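Local coordinates for Sqt1 (PDB 4ZOY), which serves as a WD40-repeat chaperone in ribosome biogenesis that probably captures its dedicated ribosomal protein while it is still being translated, at residues A[28-33]-A[128-133]; A[96-99]-A[105-108]; A[142-147]-A[203-208]; A[468-471]-A[477-480]. All blocks are in the same frame, centred on the assembly; numbering follows the deposited sequence.

Contact 1: residues A[28-33]-A[128-133]; sequences PNIVAT and AQFKFL
I30 meets A128 and F130 through its two outer branches, each taking one partner. Its CD1 methyl stops 4.2 Å from A128 CB, methyl against methyl. The second branch, CG2, comes to 4.4 Å from F130 CZ and lies at the rim of the ring, near its plane, so the phenyl offers its far edge to the isoleucine and not a face. I30 is staggered with CG1 beside its backbone N (chi1 -59°), and the chain then runs on extended to CD1 (chi2 -178°); this sends one methyl to the alanine and leaves the other for the phenyl. The backbones stand well apart, with 8.2 Å between the CA atoms of I30 and A128, so the side chains span the distance. A second shell sets these groups in place: V49 touches both I30 and F130, V121 and F97 also pack on I30, and I82 lies against A128 and F130. The F130 ring also meets the ring of F83, their planes about 25° apart. The contact joins strand 30-36, the second strand of its propeller blade, to the outermost strand of the following blade, 129-136, and to the residue leading into it. Only carbon atoms meet here, over a modest 83 Å² in all; the attraction is dispersive and hydrophobic, with little directional demand on either blade.

Contact 2: residues A[96-99]-A[105-108]; sequences TFTL and LVSG
F97 swings its CG to the side of its own backbone N, opposite the carbonyl carbon (chi1 -73°), while L105 carries CG opposite its backbone N, and its chi2 of 63° carries CD1 toward F97. Together these rotations set L105 CD1 over the middle of the phenyl face, 3.8 Å from the ring centroid and 8° off the normal, a nearly axial CH-pi contact. L105 CB adds a touch from the same side of the ring, 4.0 Å from F97 CE1. The two residues form a non-hydrogen-bonded antiparallel pair, with CA atoms 4.5 Å apart. Next to it T96 and V106 make the hydrogen-bonded pair: V106 N donates a hydrogen bond to T96 O at 2.8 Å, and T96 N donates one to V106 O at 3.0 Å. On the sheet face opposite F97 and L105, the T96 and V106 side chains run alongside each other, T96 CG2 lying 4.2 Å from V106 CB. T98 sends CG2 to V106 CG2 at 4.4 Å, while its hydroxyl is hydrogen-bonded to N155 and to the backbone of F104. With an alanine in place of F97, L105 CD1 is likely to lose the aromatic face it rests on, opening a gap toward I30 and A32 of the neighbouring blade. S107 OG is hydrogen-bonded to H88, consistent with the His-Ser/Thr link of WD repeats. The whole is the hairpin of the two inner strands, 92-97 and 104-109, of a four-stranded WD40 propeller blade.

Contact 3: residues A[142-147]-A[203-208]; sequences INWFAP and LLLATV
W144 reaches across to T207 and L205 with the benzo end of its indole. From CB the ring leaves in the crowded position between backbone N and carbonyl carbon (chi1 56°), which throws it off strand 142-147 toward strand 204-209. Along the pyrrole side NE1 is hydrogen-bonded outside the two segments. On the six-membered ring, the edge near CE3 faces the backbone N of A146, which lies in the ring plane 3.8 Å from CE3. Strand 142-147 is the innermost strand of one WD40 blade and 204-209 the second strand of the next, so the indole bridges two successive blades of the propeller, flanked by A158 of its own blade and C193 of the other. Further out, CZ2 comes to 3.6 Å from T207 CG2, and CH2 lies 3.7 Å from the same methyl. The threonine crosses the tryptophan at about a right angle, its methyl arriving obliquely. With CG2 toward the indole, T207 turns OG1 elsewhere, hydrogen-bonded to H189 and to the hydroxyl of Y217, as in the polar network of WD repeats. At the tip, CH2 also takes a looser apolar contact, 4.4 Å, with L205 CD1, which is itself packed on W198 and A158.

Contact 4: residues A[468-471]-A[477-480]; sequences RIVT and VVLV
In the hairpin of strands 468-473 and 478-482, the segments 468-471 and 478-480 run antiparallel, their axes at 171°, and T471 meets L479. T471 N donates to L479 O at 2.9 Å, in the plane of that carbonyl. The return bond from L479 N to T471 O is weak, at 3.4 Å, but the same N-H also reaches T471 OG1 at 3.2 Å. That hydroxyl lies between its own backbone N and carbonyl carbon (chi1 60°), a rotation that turns it toward L479; it is also hydrogen-bonded to H448. A valine in its place would probably leave H448 without that mate and L479 N with little beyond its weak bond. The blade is completed by strand 9-11 from the N terminus, which pairs with 478-482 from outside: the Velcro closure familiar from WD40 propellers. On the other sheet face, V470 and V480 form the non-hydrogen-bonded pair, V470 CG2 facing V480 CG2 at 4.3 Å. V470 CG1 turns instead to V478 CG1 at 3.7 Å. Around the carbonyls, V480 CA lies 3.3 Å from I469 O and V470 CA the same distance from L479 O, two CA-H...O contacts.

From the N terminus, strand 9-11 joins the last blade, beside strand 478-482 from the C-terminal end, before the first full blade begins. Contact 1 closes a loop of 94 residues between 28-33 and 128-133, tying the second strand of one blade to the outer strand of the following one. Contact 2, a short hairpin, nests inside that loop and packs against contact 1, F97 and L105 resting on I30 and A32. Contact 3 opens only afterward and ties the next two blades; F145 and P147 pack on contact 2. Contact 4, last in sequence, closes a short hairpin and brings the chain back beside the first blade, where V470 and V478 touch V31 and T33. None of the loops cross.

Contact 1: residues A[28-33]-A[128-133]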
# COMPACT_ATOMS: atom_id res chain seq x y z
N PRO A 28 -14.25 5.89 7.73
CA PRO A 28 -13.20 6.53 6.92
C PRO A 28 -12.67 7.82 7.55
O PRO A 28 -11.58 8.28 7.20
CB PRO A 28 -13.92 6.84 5.59
CG PRO A 28 -15.18 6.04 5.62
CD PRO A 28 -15.55 5.85 7.04
N ASN A 29 -13.42 8.39 8.49
CA ASN A 29 -12.97 9.59 9.17
C ASN A 29 -11.86 9.33 10.18
O ASN A 29 -11.19 10.26 10.63
CB ASN A 29 -14.16 10.26 9.88
CG ASN A 29 -14.81 9.35 10.89
OD1 ASN A 29 -15.29 8.27 10.54
ND2 ASN A 29 -14.82 9.77 12.15
N ILE A 30 -11.65 8.07 10.55
CA ILE A 30 -10.62 7.73 11.51
C ILE A 30 -9.37 7.32 10.76
O ILE A 30 -9.34 6.29 10.08
CB ILE A 30 -11.08 6.62 12.46
CG1 ILE A 30 -12.34 7.06 13.21
CG2 ILE A 30 -9.96 6.24 13.43
CD1 ILE A 30 -12.84 6.05 14.21
N VAL A 31 -8.33 8.14 10.88
CA VAL A 31 -7.10 7.97 10.14
C VAL A 31 -5.90 8.10 11.07
O VAL A 31 -5.86 9.00 11.91
CB VAL A 31 -6.99 9.01 9.01
CG1 VAL A 31 -5.65 8.93 8.32
CG2 VAL A 31 -8.12 8.83 8.01
N ALA A 32 -4.94 7.19 10.94
CA ALA A 32 -3.69 7.24 11.69
C ALA A 32 -2.53 7.64 10.79
O ALA A 32 -2.44 7.18 9.65
CB ALA A 32 -3.42 5.90 12.35
N THR A 33 -1.64 8.48 11.30
CA THR A 33 -0.48 8.92 10.54
C THR A 33 0.78 8.70 11.37
O THR A 33 0.73 8.73 12.58
CB THR A 33 -0.60 10.40 10.11
OG1 THR A 33 -0.74 11.23 11.27
CG2 THR A 33 -1.81 10.59 9.22
N ALA A 128 -13.91 7.05 19.22
CA ALA A 128 -12.63 6.36 19.30
C ALA A 128 -11.83 6.38 20.60
O ALA A 128 -11.40 7.43 21.08
CB ALA A 128 -11.74 6.87 18.17
N GLN A 129 -11.60 5.18 21.13
CA GLN A 129 -10.68 4.92 22.23
C GLN A 129 -9.60 3.94 21.78
O GLN A 129 -9.87 3.01 21.01
CB GLN A 129 -11.42 4.38 23.45
CG GLN A 129 -12.22 5.43 24.21
CD GLN A 129 -11.37 6.18 25.22
OE1 GLN A 129 -11.03 5.65 26.28
NE2 GLN A 129 -11.01 7.42 24.89
N PHE A 130 -8.38 4.14 22.27
CA PHE A 130 -7.24 3.32 21.86
C PHE A 130 -6.45 2.86 23.08
O PHE A 130 -6.11 3.67 23.95
CB PHE A 130 -6.33 4.11 20.91
CG PHE A 130 -7.05 4.62 19.69
CD1 PHE A 130 -7.75 5.81 19.74
CD2 PHE A 130 -7.03 3.90 18.51
CE1 PHE A 130 -8.43 6.28 18.63
CE2 PHE A 130 -7.70 4.36 17.39
CZ PHE A 130 -8.40 5.55 17.45
N LYS A 131 -6.17 1.57 23.15
CA LYS A 131 -5.45 1.02 24.29
C LYS A 131 -4.28 0.14 23.87
O LYS A 131 -4.47 -0.87 23.20
CB LYS A 131 -6.40 0.22 25.18
CG LYS A 131 -5.73 -0.41 26.38
CD LYS A 131 -6.73 -1.14 27.26
CE LYS A 131 -6.02 -1.91 28.37
NZ LYS A 131 -5.01 -1.06 29.06
N PHE A 132 -3.08 0.52 24.28
CA PHE A 132 -1.89 -0.28 24.01
C PHE A 132 -2.02 -1.67 24.62
O PHE A 132 -2.42 -1.80 25.78
CB PHE A 132 -0.64 0.43 24.53
CG PHE A 132 0.61 -0.39 24.41
CD1 PHE A 132 1.16 -0.65 23.16
CD2 PHE A 132 1.23 -0.92 25.53
CE1 PHE A 132 2.31 -1.41 23.04
CE2 PHE A 132 2.37 -1.68 25.41
CZ PHE A 132 2.92 -1.93 24.17
N LEU A 133 -1.69 -2.70 23.85
CA LEU A 133 -1.83 -4.07 24.32
C LEU A 133 -0.50 -4.80 24.39
O LEU A 133 -0.22 -5.50 25.36
CB LEU A 133 -2.78 -4.85 23.42
CG LEU A 133 -4.24 -4.43 23.38
CD1 LEU A 133 -5.04 -5.49 22.64
CD2 LEU A 133 -4.79 -4.20 24.78

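Contact 2: residues A[96-99]-A[105-108]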
# COMPACT_ATOMS: atom_id res chain seq x y z
N THR A 96 -1.38 0.09 10.17
CA THR A 96 -2.59 -0.50 9.63
C THR A 96 -3.66 -0.68 10.70
O THR A 96 -3.36 -0.95 11.87
CB THR A 96 -2.29 -1.85 8.95
OG1 THR A 96 -3.42 -2.27 8.18
CG2 THR A 96 -1.95 -2.89 9.97
N PHE A 97 -4.90 -0.46 10.30
CA PHE A 97 -6.05 -0.95 11.04
C PHE A 97 -6.31 -2.36 10.55
O PHE A 97 -6.21 -2.61 9.35
CB PHE A 97 -7.29 -0.08 10.83
CG PHE A 97 -7.23 1.26 11.53
CD1 PHE A 97 -7.63 1.38 12.85
CD2 PHE A 97 -6.80 2.39 10.86
CE1 PHE A 97 -7.58 2.61 13.50
CE2 PHE A 97 -6.74 3.63 11.50
CZ PHE A 97 -7.14 3.73 12.82
N THR A 98 -6.66 -3.27 11.44
CA THR A 98 -6.91 -4.63 10.98
C THR A 98 -8.25 -4.78 10.26
O THR A 98 -9.17 -3.98 10.44
CB THR A 98 -6.85 -5.64 12.14
OG1 THR A 98 -7.72 -5.21 13.21
CG2 THR A 98 -5.42 -5.76 12.65
N LEU A 99 -8.32 -5.80 9.42
CA LEU A 99 -9.56 -6.23 8.78
C LEU A 99 -10.18 -7.33 9.64
O LEU A 99 -9.45 -8.06 10.31
CB LEU A 99 -9.29 -6.72 7.36
CG LEU A 99 -8.80 -5.65 6.37
CD1 LEU A 99 -8.36 -6.31 5.08
CD2 LEU A 99 -9.89 -4.61 6.11
N LEU A 105 -5.25 -1.28 15.90
CA LEU A 105 -4.38 -0.38 15.17
C LEU A 105 -2.96 -0.82 15.46
O LEU A 105 -2.58 -0.99 16.62
CB LEU A 105 -4.59 1.08 15.61
CG LEU A 105 -3.60 2.11 15.07
CD1 LEU A 105 -3.66 2.21 13.55
CD2 LEU A 105 -3.87 3.47 15.71
N VAL A 106 -2.17 -1.01 14.41
CA VAL A 106 -0.82 -1.52 14.58
C VAL A 106 0.18 -0.56 13.95
O VAL A 106 0.01 -0.12 12.81
CB VAL A 106 -0.69 -2.92 13.94
CG1 VAL A 106 0.65 -3.52 14.29
CG2 VAL A 106 -1.83 -3.84 14.41
N SER A 107 1.22 -0.22 14.72
CA SER A 107 2.28 0.62 14.19
C SER A 107 3.58 -0.17 14.06
O SER A 107 3.87 -1.05 14.87
CB SER A 107 2.48 1.86 15.07
OG SER A 107 2.79 1.47 16.41
N GLY A 108 4.36 0.15 13.04
CA GLY A 108 5.59 -0.57 12.76
C GLY A 108 6.70 0.40 12.48
O GLY A 108 6.54 1.31 11.68

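Contact 3: residues A[142-147]-A[203-208]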
# COMPACT_ATOMS: atom_id res chain seq x y z
N ILE A 142 10.97 -2.70 10.12
CA ILE A 142 9.75 -3.04 9.40
C ILE A 142 9.55 -2.16 8.16
O ILE A 142 9.51 -0.94 8.27
CB ILE A 142 8.53 -2.90 10.31
CG1 ILE A 142 8.60 -3.95 11.42
CG2 ILE A 142 7.24 -3.06 9.50
CD1 ILE A 142 7.64 -3.70 12.57
N ASN A 143 9.39 -2.79 7.00
CA ASN A 143 9.26 -2.07 5.74
C ASN A 143 7.81 -1.82 5.30
O ASN A 143 7.53 -0.82 4.63
CB ASN A 143 10.00 -2.81 4.63
CG ASN A 143 11.49 -2.71 4.79
OD1 ASN A 143 11.98 -1.80 5.46
ND2 ASN A 143 12.23 -3.63 4.17
N TRP A 144 6.91 -2.72 5.68
CA TRP A 144 5.52 -2.62 5.25
C TRP A 144 4.63 -3.52 6.10
O TRP A 144 5.10 -4.49 6.68
CB TRP A 144 5.35 -2.98 3.76
CG TRP A 144 5.88 -4.34 3.38
CD1 TRP A 144 7.11 -4.63 2.87
CD2 TRP A 144 5.20 -5.60 3.52
NE1 TRP A 144 7.24 -5.98 2.65
CE2 TRP A 144 6.08 -6.60 3.06
CE3 TRP A 144 3.93 -5.98 3.97
CZ2 TRP A 144 5.74 -7.95 3.06
CZ3 TRP A 144 3.59 -7.32 3.96
CH2 TRP A 144 4.49 -8.29 3.51
N PHE A 145 3.35 -3.16 6.15
CA PHE A 145 2.27 -3.98 6.72
C PHE A 145 1.25 -4.30 5.64
O PHE A 145 1.01 -3.47 4.76
CB PHE A 145 1.50 -3.24 7.81
CG PHE A 145 2.20 -3.13 9.13
CD1 PHE A 145 3.19 -4.02 9.51
CD2 PHE A 145 1.82 -2.14 10.02
CE1 PHE A 145 3.81 -3.89 10.76
CE2 PHE A 145 2.42 -2.02 11.25
CZ PHE A 145 3.41 -2.90 11.62
N ALA A 146 0.59 -5.44 5.75
CA ALA A 146 -0.59 -5.71 4.93
C ALA A 146 -1.57 -6.56 5.71
O ALA A 146 -1.22 -7.67 6.12
CB ALA A 146 -0.19 -6.42 3.63
N PRO A 147 -2.78 -6.04 5.95
CA PRO A 147 -3.76 -6.85 6.67
C PRO A 147 -4.33 -7.94 5.77
O PRO A 147 -4.52 -7.74 4.57
CB PRO A 147 -4.84 -5.83 7.06
CG PRO A 147 -4.76 -4.78 5.97
CD PRO A 147 -3.29 -4.69 5.64
N LEU A 203 -5.56 -16.17 1.21
CA LEU A 203 -4.87 -17.43 1.46
C LEU A 203 -3.41 -17.42 1.04
O LEU A 203 -2.60 -18.21 1.53
CB LEU A 203 -5.59 -18.58 0.75
CG LEU A 203 -6.98 -18.89 1.27
CD1 LEU A 203 -7.60 -20.03 0.47
CD2 LEU A 203 -6.92 -19.23 2.76
N LEU A 204 -3.06 -16.53 0.12
CA LEU A 204 -1.70 -16.41 -0.38
C LEU A 204 -1.14 -15.03 -0.07
O LEU A 204 -1.87 -14.04 -0.10
CB LEU A 204 -1.66 -16.65 -1.90
CG LEU A 204 -2.11 -18.04 -2.33
CD1 LEU A 204 -2.11 -18.13 -3.86
CD2 LEU A 204 -1.20 -19.08 -1.71
N LEU A 205 0.15 -14.98 0.21
CA LEU A 205 0.84 -13.72 0.47
C LEU A 205 2.05 -13.64 -0.44
O LEU A 205 2.97 -14.45 -0.33
CB LEU A 205 1.26 -13.64 1.95
CG LEU A 205 2.11 -12.45 2.35
CD1 LEU A 205 1.35 -11.13 2.17
CD2 LEU A 205 2.56 -12.62 3.79
N ALA A 206 2.04 -12.67 -1.35
CA ALA A 206 3.14 -12.48 -2.29
C ALA A 206 4.05 -11.37 -1.82
O ALA A 206 3.60 -10.26 -1.57
CB ALA A 206 2.59 -12.16 -3.68
N THR A 207 5.34 -11.68 -1.70
CA THR A 207 6.31 -10.67 -1.29
C THR A 207 7.51 -10.65 -2.22
O THR A 207 7.86 -11.65 -2.86
CB THR A 207 6.78 -10.87 0.17
OG1 THR A 207 7.55 -12.08 0.28
CG2 THR A 207 5.58 -10.94 1.11
N VAL A 208 8.13 -9.48 -2.31
CA VAL A 208 9.26 -9.27 -3.20
C VAL A 208 10.41 -8.62 -2.47
O VAL A 208 10.24 -8.07 -1.38
CB VAL A 208 8.88 -8.41 -4.41
CG1 VAL A 208 7.88 -9.15 -5.28
CG2 VAL A 208 8.31 -7.05 -3.96

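Contact 4: residues A[468-471]-A[477-480]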
# COMPACT_ATOMS: atom_id res chain seq x y z
N ARG A 468 -12.92 11.78 -0.10
CA ARG A 468 -12.03 12.46 0.82
C ARG A 468 -10.69 11.77 0.82
O ARG A 468 -10.59 10.57 1.05
CB ARG A 468 -12.61 12.48 2.24
CG ARG A 468 -13.70 13.52 2.39
CD ARG A 468 -13.66 14.18 3.76
NE ARG A 468 -14.44 15.41 3.77
CZ ARG A 468 -14.69 16.13 4.86
NH1 ARG A 468 -14.22 15.74 6.04
NH2 ARG A 468 -15.41 17.24 4.77
N ILE A 469 -9.65 12.55 0.52
CA ILE A 469 -8.29 12.04 0.43
C ILE A 469 -7.47 12.64 1.55
O ILE A 469 -7.49 13.85 1.76
CB ILE A 469 -7.65 12.39 -0.93
CG1 ILE A 469 -8.51 11.83 -2.08
CG2 ILE A 469 -6.21 11.89 -1.02
CD1 ILE A 469 -8.05 12.26 -3.45
N VAL A 470 -6.79 11.78 2.32
CA VAL A 470 -5.87 12.26 3.35
C VAL A 470 -4.47 11.85 2.96
O VAL A 470 -4.23 10.69 2.63
CB VAL A 470 -6.23 11.72 4.74
CG1 VAL A 470 -5.35 12.38 5.80
CG2 VAL A 470 -7.71 11.96 5.04
N THR A 471 -3.56 12.81 2.99
CA THR A 471 -2.19 12.62 2.51
C THR A 471 -1.17 12.70 3.62
O THR A 471 -1.41 13.31 4.67
CB THR A 471 -1.82 13.67 1.48
OG1 THR A 471 -1.93 14.97 2.08
CG2 THR A 471 -2.73 13.59 0.26
N VAL A 477 3.71 17.38 6.83
CA VAL A 477 2.32 17.83 6.90
C VAL A 477 1.39 16.72 6.40
O VAL A 477 1.78 15.90 5.57
CB VAL A 477 2.09 19.11 6.07
CG1 VAL A 477 0.78 19.77 6.46
CG2 VAL A 477 3.25 20.08 6.26
N VAL A 478 0.20 16.72 6.97
CA VAL A 478 -0.93 15.86 6.60
C VAL A 478 -2.02 16.76 6.06
O VAL A 478 -2.42 17.71 6.74
CB VAL A 478 -1.44 15.07 7.81
CG1 VAL A 478 -2.68 14.25 7.46
CG2 VAL A 478 -0.33 14.17 8.39
N LEU A 479 -2.51 16.49 4.84
CA LEU A 479 -3.54 17.33 4.24
C LEU A 479 -4.81 16.54 3.96
O LEU A 479 -4.77 15.32 3.80
CB LEU A 479 -3.05 17.97 2.93
CG LEU A 479 -1.87 18.94 3.04
CD1 LEU A 479 -1.52 19.54 1.70
CD2 LEU A 479 -2.21 20.04 4.06
N VAL A 480 -5.94 17.24 3.93
CA VAL A 480 -7.23 16.64 3.59
C VAL A 480 -7.77 17.32 2.35
O VAL A 480 -7.83 18.55 2.30
CB VAL A 480 -8.25 16.77 4.73
CG1 VAL A 480 -9.57 16.11 4.32
CG2 VAL A 480 -7.71 16.16 6.01